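Local atomic coordinates of kinetochore protein Mis16 (Schizosaccharomyces japonicus, PDB entry 4XYH), a protein that binds histones and, as a WD-repeat protein of the kinetochore, recognises histone H4 and the CENP-A chaperone Scm3. Residues Glu28-Trp33 with Gly380-Val385; Ala92-Pro97 with Leu407-Pro412; Thr205-Trp210 with Ala249-Val254. All blocks are in the same frame, centred on the assembly; numbering follows the deposited sequence.

Contact 1 (Glu28-Trp33 with Gly380-Val385); sequences EEYKLW and GHTNRV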
# COMPACT_ATOMS: atom_id res chain seq x y z
N GLU A 28 -15.60 -21.31 -9.13
CA GLU A 28 -15.89 -22.46 -8.27
C GLU A 28 -15.25 -22.26 -6.90
O GLU A 28 -15.91 -22.40 -5.86
CB GLU A 28 -15.39 -23.75 -8.91
CG GLU A 28 -16.34 -24.37 -9.94
CD GLU A 28 -15.70 -25.49 -10.75
OE1 GLU A 28 -14.45 -25.60 -10.74
OE2 GLU A 28 -16.45 -26.27 -11.39
N GLU A 29 -13.96 -21.93 -6.89
CA GLU A 29 -13.23 -21.75 -5.64
C GLU A 29 -13.81 -20.60 -4.83
O GLU A 29 -13.83 -20.66 -3.60
CB GLU A 29 -11.75 -21.52 -5.91
CG GLU A 29 -11.06 -22.70 -6.53
CD GLU A 29 -9.57 -22.47 -6.72
OE1 GLU A 29 -9.04 -21.48 -6.17
OE2 GLU A 29 -8.93 -23.28 -7.43
N TYR A 30 -14.30 -19.58 -5.50
CA TYR A 30 -14.84 -18.44 -4.79
C TYR A 30 -16.14 -18.84 -4.12
O TYR A 30 -16.41 -18.43 -2.99
CB TYR A 30 -15.05 -17.23 -5.73
CG TYR A 30 -15.84 -16.13 -5.07
CD1 TYR A 30 -15.24 -15.26 -4.16
CD2 TYR A 30 -17.19 -15.96 -5.34
CE1 TYR A 30 -15.97 -14.26 -3.53
CE2 TYR A 30 -17.92 -14.97 -4.72
CZ TYR A 30 -17.31 -14.12 -3.82
OH TYR A 30 -18.06 -13.13 -3.21
N LYS A 31 -16.94 -19.65 -4.81
CA LYS A 31 -18.19 -20.15 -4.25
C LYS A 31 -17.93 -20.97 -2.97
O LYS A 31 -18.58 -20.76 -1.93
CB LYS A 31 -18.92 -21.01 -5.27
CG LYS A 31 -20.29 -21.51 -4.82
CD LYS A 31 -20.67 -22.79 -5.54
CE LYS A 31 -22.17 -23.05 -5.48
NZ LYS A 31 -22.51 -24.32 -6.20
N LEU A 32 -16.98 -21.89 -3.07
CA LEU A 32 -16.57 -22.68 -1.92
C LEU A 32 -16.07 -21.78 -0.79
O LEU A 32 -16.46 -21.95 0.37
CB LEU A 32 -15.50 -23.68 -2.32
CG LEU A 32 -15.25 -24.77 -1.29
CD1 LEU A 32 -16.58 -25.39 -0.85
CD2 LEU A 32 -14.30 -25.84 -1.84
N TRP A 33 -15.20 -20.82 -1.13
CA TRP A 33 -14.69 -19.86 -0.14
C TRP A 33 -15.84 -19.16 0.60
O TRP A 33 -15.78 -18.93 1.81
CB TRP A 33 -13.78 -18.81 -0.81
CG TRP A 33 -13.38 -17.70 0.12
CD1 TRP A 33 -12.31 -17.69 0.98
CD2 TRP A 33 -14.05 -16.45 0.31
NE1 TRP A 33 -12.27 -16.51 1.68
CE2 TRP A 33 -13.33 -15.73 1.29
CE3 TRP A 33 -15.17 -15.85 -0.27
CZ2 TRP A 33 -13.70 -14.46 1.71
CZ3 TRP A 33 -15.55 -14.59 0.15
CH2 TRP A 33 -14.81 -13.90 1.13
N GLY A 380 -10.81 -14.39 -0.81
CA GLY A 380 -12.01 -13.69 -1.24
C GLY A 380 -11.94 -12.88 -2.53
O GLY A 380 -12.98 -12.50 -3.08
N HIS A 381 -10.74 -12.61 -3.04
CA HIS A 381 -10.64 -11.85 -4.28
C HIS A 381 -10.57 -12.76 -5.49
O HIS A 381 -9.93 -13.81 -5.46
CB HIS A 381 -9.42 -10.92 -4.25
CG HIS A 381 -9.58 -9.77 -3.31
ND1 HIS A 381 -10.47 -8.74 -3.53
CD2 HIS A 381 -8.99 -9.50 -2.12
CE1 HIS A 381 -10.40 -7.88 -2.54
NE2 HIS A 381 -9.51 -8.31 -1.66
N THR A 382 -11.26 -12.35 -6.55
CA THR A 382 -11.36 -13.14 -7.78
C THR A 382 -10.50 -12.52 -8.87
O THR A 382 -10.65 -12.81 -10.05
CB THR A 382 -12.81 -13.23 -8.26
OG1 THR A 382 -13.39 -11.93 -8.13
CG2 THR A 382 -13.62 -14.21 -7.39
N ASN A 383 -9.60 -11.65 -8.45
CA ASN A 383 -8.66 -11.02 -9.36
C ASN A 383 -7.45 -10.53 -8.62
O ASN A 383 -7.41 -10.57 -7.39
CB ASN A 383 -9.31 -9.85 -10.10
CG ASN A 383 -9.32 -10.06 -11.59
OD1 ASN A 383 -8.28 -10.04 -12.24
ND2 ASN A 383 -10.51 -10.29 -12.14
N ARG A 384 -6.47 -10.06 -9.38
CA ARG A 384 -5.24 -9.53 -8.84
C ARG A 384 -5.52 -8.48 -7.78
O ARG A 384 -6.37 -7.61 -7.96
CB ARG A 384 -4.39 -8.93 -9.95
CG ARG A 384 -3.17 -8.22 -9.45
CD ARG A 384 -2.59 -7.29 -10.48
NE ARG A 384 -1.53 -6.48 -9.89
CZ ARG A 384 -1.67 -5.20 -9.58
NH1 ARG A 384 -2.82 -4.57 -9.81
NH2 ARG A 384 -0.64 -4.54 -9.03
N VAL A 385 -4.81 -8.57 -6.66
CA VAL A 385 -4.97 -7.61 -5.58
C VAL A 385 -4.12 -6.37 -5.83
O VAL A 385 -2.91 -6.47 -5.98
CB VAL A 385 -4.57 -8.25 -4.23
CG1 VAL A 385 -4.79 -7.25 -3.08
CG2 VAL A 385 -5.37 -9.52 -4.00

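Contact 2 (Ala92-Pro97 with Leu407-Pro412); sequences ASVQLP and LQIWSP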
# COMPACT_ATOMS: atom_id res chain seq x y z
N ALA A 92 -14.48 7.26 1.98
CA ALA A 92 -15.60 6.37 2.26
C ALA A 92 -15.77 6.20 3.76
O ALA A 92 -14.79 6.25 4.50
CB ALA A 92 -15.39 5.02 1.60
N SER A 93 -17.00 6.02 4.21
CA SER A 93 -17.24 5.62 5.58
C SER A 93 -17.79 4.20 5.64
O SER A 93 -18.52 3.75 4.75
CB SER A 93 -18.20 6.57 6.29
OG SER A 93 -19.42 6.63 5.58
N VAL A 94 -17.42 3.48 6.68
CA VAL A 94 -17.93 2.15 6.86
C VAL A 94 -18.30 1.97 8.33
O VAL A 94 -17.66 2.52 9.23
CB VAL A 94 -16.91 1.08 6.42
CG1 VAL A 94 -15.61 1.19 7.22
CG2 VAL A 94 -17.49 -0.31 6.53
N GLN A 95 -19.37 1.22 8.57
CA GLN A 95 -19.75 0.86 9.92
C GLN A 95 -19.12 -0.48 10.26
O GLN A 95 -19.35 -1.47 9.57
CB GLN A 95 -21.27 0.79 10.04
CG GLN A 95 -21.77 0.92 11.45
CD GLN A 95 -23.15 1.54 11.51
OE1 GLN A 95 -23.98 1.30 10.63
NE2 GLN A 95 -23.40 2.36 12.53
N LEU A 96 -18.29 -0.50 11.31
CA LEU A 96 -17.69 -1.74 11.78
C LEU A 96 -18.16 -2.07 13.19
O LEU A 96 -18.32 -1.17 14.01
CB LEU A 96 -16.16 -1.65 11.78
CG LEU A 96 -15.38 -1.34 10.52
CD1 LEU A 96 -13.94 -1.19 10.92
CD2 LEU A 96 -15.54 -2.44 9.48
N PRO A 97 -18.37 -3.35 13.48
CA PRO A 97 -18.64 -3.76 14.87
C PRO A 97 -17.34 -3.81 15.67
O PRO A 97 -16.27 -3.96 15.07
CB PRO A 97 -19.25 -5.14 14.72
CG PRO A 97 -18.61 -5.69 13.46
CD PRO A 97 -18.40 -4.50 12.55
N LEU A 407 -13.87 -3.98 -3.34
CA LEU A 407 -13.23 -3.66 -2.07
C LEU A 407 -13.71 -4.65 -1.00
O LEU A 407 -14.90 -4.88 -0.84
CB LEU A 407 -13.55 -2.23 -1.63
CG LEU A 407 -13.20 -1.91 -0.17
CD1 LEU A 407 -11.71 -2.00 0.06
CD2 LEU A 407 -13.72 -0.54 0.25
N GLN A 408 -12.77 -5.25 -0.27
CA GLN A 408 -13.15 -6.14 0.81
C GLN A 408 -12.55 -5.69 2.13
O GLN A 408 -11.38 -5.32 2.20
CB GLN A 408 -12.73 -7.59 0.51
CG GLN A 408 -13.81 -8.39 -0.14
CD GLN A 408 -13.32 -9.72 -0.69
OE1 GLN A 408 -12.18 -10.14 -0.44
NE2 GLN A 408 -14.19 -10.40 -1.45
N ILE A 409 -13.39 -5.71 3.15
CA ILE A 409 -13.01 -5.41 4.51
C ILE A 409 -13.24 -6.66 5.35
O ILE A 409 -14.37 -7.11 5.49
CB ILE A 409 -13.80 -4.21 5.06
CG1 ILE A 409 -13.50 -2.98 4.20
CG2 ILE A 409 -13.44 -3.94 6.53
CD1 ILE A 409 -14.22 -1.73 4.64
N TRP A 410 -12.17 -7.23 5.88
CA TRP A 410 -12.27 -8.52 6.53
C TRP A 410 -11.41 -8.65 7.78
O TRP A 410 -10.43 -7.93 7.97
CB TRP A 410 -11.90 -9.63 5.54
CG TRP A 410 -10.64 -9.38 4.79
CD1 TRP A 410 -10.49 -8.57 3.69
CD2 TRP A 410 -9.36 -9.93 5.06
NE1 TRP A 410 -9.19 -8.59 3.26
CE2 TRP A 410 -8.47 -9.42 4.08
CE3 TRP A 410 -8.86 -10.80 6.03
CZ2 TRP A 410 -7.11 -9.75 4.06
CZ3 TRP A 410 -7.51 -11.14 6.00
CH2 TRP A 410 -6.66 -10.61 5.02
N SER A 411 -11.80 -9.60 8.62
CA SER A 411 -11.08 -9.90 9.84
C SER A 411 -10.99 -11.40 10.00
O SER A 411 -12.02 -12.08 10.08
CB SER A 411 -11.79 -9.30 11.04
OG SER A 411 -11.08 -9.61 12.22
N PRO A 412 -9.76 -11.95 10.01
CA PRO A 412 -9.69 -13.41 10.21
C PRO A 412 -10.18 -13.79 11.60
O PRO A 412 -10.11 -12.99 12.54
CB PRO A 412 -8.21 -13.73 10.02
CG PRO A 412 -7.51 -12.41 10.16
CD PRO A 412 -8.45 -11.35 9.74

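Contact 3 (Thr205-Trp210 with Ala249-Val254); sequences TSICVW and ALLTSV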
# COMPACT_ATOMS: atom_id res chain seq x y z
N THR A 205 11.97 6.49 -13.40
CA THR A 205 13.11 5.93 -12.63
C THR A 205 13.73 6.93 -11.63
O THR A 205 14.68 6.59 -10.93
CB THR A 205 14.27 5.38 -13.54
OG1 THR A 205 15.15 6.45 -13.92
CG2 THR A 205 13.74 4.66 -14.80
N SER A 206 13.20 8.15 -11.56
CA SER A 206 13.72 9.10 -10.58
C SER A 206 12.96 9.02 -9.25
O SER A 206 11.92 8.39 -9.17
CB SER A 206 13.66 10.54 -11.12
OG SER A 206 12.31 10.99 -11.18
N ILE A 207 13.52 9.68 -8.24
CA ILE A 207 12.89 9.81 -6.93
C ILE A 207 12.91 11.29 -6.59
O ILE A 207 13.97 11.91 -6.59
CB ILE A 207 13.64 9.03 -5.82
CG1 ILE A 207 13.50 7.52 -6.00
CG2 ILE A 207 13.11 9.43 -4.47
CD1 ILE A 207 14.47 6.72 -5.11
N CYS A 208 11.75 11.86 -6.28
CA CYS A 208 11.73 13.25 -5.88
C CYS A 208 11.42 13.38 -4.41
O CYS A 208 10.60 12.64 -3.89
CB CYS A 208 10.73 14.05 -6.71
SG CYS A 208 11.12 14.13 -8.44
N VAL A 209 12.08 14.32 -3.74
CA VAL A 209 11.74 14.65 -2.37
C VAL A 209 11.13 16.05 -2.38
O VAL A 209 11.67 16.96 -3.00
CB VAL A 209 12.95 14.57 -1.42
CG1 VAL A 209 12.58 15.08 -0.02
CG2 VAL A 209 13.49 13.13 -1.37
N TRP A 210 10.00 16.19 -1.70
CA TRP A 210 9.20 17.39 -1.75
C TRP A 210 9.03 17.97 -0.34
O TRP A 210 9.11 17.25 0.65
CB TRP A 210 7.82 17.10 -2.35
CG TRP A 210 7.81 16.33 -3.67
CD1 TRP A 210 7.80 14.97 -3.83
CD2 TRP A 210 7.76 16.88 -5.00
NE1 TRP A 210 7.75 14.64 -5.16
CE2 TRP A 210 7.74 15.80 -5.90
CE3 TRP A 210 7.76 18.19 -5.50
CZ2 TRP A 210 7.71 15.98 -7.28
CZ3 TRP A 210 7.73 18.37 -6.87
CH2 TRP A 210 7.70 17.27 -7.75
N ALA A 249 15.69 11.23 7.85
CA ALA A 249 16.37 11.28 6.56
C ALA A 249 16.59 9.92 5.91
O ALA A 249 17.29 9.82 4.90
CB ALA A 249 17.70 12.00 6.72
N LEU A 250 15.99 8.87 6.47
CA LEU A 250 16.22 7.54 5.94
C LEU A 250 15.05 7.12 5.05
O LEU A 250 13.94 6.84 5.53
CB LEU A 250 16.43 6.54 7.07
CG LEU A 250 17.17 5.24 6.71
CD1 LEU A 250 17.79 4.64 7.95
CD2 LEU A 250 16.25 4.23 6.08
N LEU A 251 15.34 7.05 3.76
CA LEU A 251 14.35 6.69 2.75
C LEU A 251 14.78 5.41 2.06
O LEU A 251 15.93 5.30 1.64
CB LEU A 251 14.19 7.82 1.74
CG LEU A 251 13.30 7.53 0.53
CD1 LEU A 251 11.85 7.51 0.97
CD2 LEU A 251 13.54 8.57 -0.55
N THR A 252 13.87 4.44 1.94
CA THR A 252 14.18 3.23 1.18
C THR A 252 13.37 3.14 -0.12
O THR A 252 12.23 3.62 -0.18
CB THR A 252 13.93 1.96 2.00
OG1 THR A 252 14.35 0.83 1.23
CG2 THR A 252 12.46 1.80 2.37
N SER A 253 13.95 2.53 -1.15
CA SER A 253 13.24 2.36 -2.42
C SER A 253 13.55 1.01 -3.04
O SER A 253 14.59 0.44 -2.77
CB SER A 253 13.60 3.47 -3.41
OG SER A 253 14.99 3.39 -3.77
N VAL A 254 12.62 0.51 -3.86
CA VAL A 254 12.80 -0.72 -4.60
C VAL A 254 12.31 -0.50 -6.02
O VAL A 254 11.48 0.40 -6.28
CB VAL A 254 12.05 -1.91 -3.95
CG1 VAL A 254 12.59 -2.19 -2.55
CG2 VAL A 254 10.56 -1.65 -3.90

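Contact 1 (Glu28-Trp33 with Gly380-Val385)
With CG anti to the backbone N, chi1 near 170° in both Tyr-30 and Trp-33, the two rings leave one side of the helix together, Trp-33 coming down onto Gly-380, Tyr-30 onto Gly-380 and Thr-382. The indole meets Gly-380 with its face. Its six-membered ring lies flat over the glycine, in a CH-pi contact where Gly-380 CA stands 3.5 Å from the ring centroid and 11° off the normal. The backbone N of Gly-380 also lies near the indole, 3.6 Å from Trp-33 NE1. The fit is tight: a beta carbon at Gly-380 would come to about 2.8 Å from Trp-33 CZ2, a clash, so the ring can settle on the main chain because no side chain stands there. The indole N-H is taken up by the hydroxyl of Tyr-41, whose ring meets the indole steeply. Without the indole, as with an alanine here, Gly-380 CA would probably lose its aromatic cover and the Tyr-41 hydroxyl its partner.

Tyr-30 works beside it, its ring leaning obliquely over the loop. Its CE1 comes 3.5 Å from Gly-380 O, while the root of the side chain takes the methyl of Thr-382, with CG2 3.7 Å from Tyr-30 CB. The threonine splits its duties: its first torsion sets CG2 beside its own backbone N and against the tyrosine, and OG1 is hydrogen-bonded to Asp-404.

Gly-380 and His-381 form the Gly-His pair familiar from WD repeats, and His-381 reaches Ser-400 on strand 398-402. The contact thus lays helix 19-40, the N-terminal helix that in RBBP4 relatives borders the histone H4 site, against the loop joining strands 374-378 and 385-390, where one propeller blade passes into the next.

Contact 2 (Ala92-Pro97 with Leu407-Pro412)
Ile-409 overlaps two side chains of the facing strand, one with each of its branches. The longer branch runs out extended (chi2 180°) and meets Val-94 tip to tip: Ile-409 CD1 sits 4.0 Å from Val-94 CG2 and almost equally near CG1, at 4.1 Å, so the terminal methyl rests against the fork of the valine. The shorter branch turns to the next inward-facing residue along strand 87-97, and Ile-409 CG2 touches Leu-96 CD2 at 3.9 Å. That leucine lies roughly perpendicular to the isoleucine and offers it one methyl of its fork.

All three residues are buried, and the contact is wholly apolar. The backbones stay well apart, with 9.3 Å between Val-94 CA and Ile-409 CA; this is the packing of one sheet on another, not pairing within a sheet. Alternation along each strand sorts the residues: Val-94 and Leu-96 point inward while Gln-95 between them is exposed, and Gln-408 and Trp-410 turn to the other face of their own blade, where Trp-410 stacks on His-378 and bonds to Ser-400.

The two strands run in the same general direction in adjacent blades of the seven-bladed beta-propeller. Strand 406-412 pairs with the N-terminal strand 41-48, which completes the last blade in the "Velcro" manner of WD40 propellers. Leu-96 extends across to Leu-43 and Ile-45 of that closing strand, while strand 87-97 is itself flanked in the first blade by strands 70-77 and 123-130.

Contact 3 (Thr205-Trp210 with Ala249-Val254)
From CB of Ile-207 the side chain divides, and each branch finds its own partner on the facing strand. The short branch, CG2, lies 4.0 Å from Leu-251 CD2; the two side chains lie alongside, pointing opposite ways. The long branch leaves through CG1, which chi1 of -69° sets beside the residue's own backbone N, and ends at CD1, 3.6 Å from Ser-253 OG and 3.8 Å from Ser-253 CB.

The hydroxyl under this methyl is already engaged: Ser-253 OG is hydrogen-bonded to NE2 of both His-234 and His-263. The first of these pairs is the His-Ser link of the WD-repeat hydrogen-bond network, and His-263 takes the place usually held by the tryptophan. Ile-207 also touches His-263, so it helps cover this buried polar cluster.

Here two neighbouring propeller blades pack face to face, their strands running in roughly opposite directions. Strand 207-211 lies between 197-201 and 229-231 in one blade, and strand 250-255 between 238-243 and 259-264 in the next; Leu-251 reaches back to Ala-199 on strand 197-201.

How the contacts relate
Contacts 1 and 2 adjoin at the closing blade of the propeller, their centres 18 Å apart. Gly-380 O of contact 1 and Gln-408 NE2 of contact 2, 2.9 Å apart, probably form a hydrogen bond, tying the loop beneath the N-terminal helix to the strand whose other face packs on the first blade. Their segments alternate along the chain. Contact 3 lies across the ring, on the opposite side of the chain's centre, about 35 Å from contact 1 and 32 Å from contact 2 between centres. Like contact 2 it packs adjacent blades, but with the strands running in opposite directions, whereas contact 1 sets the N-terminal helix on the propeller.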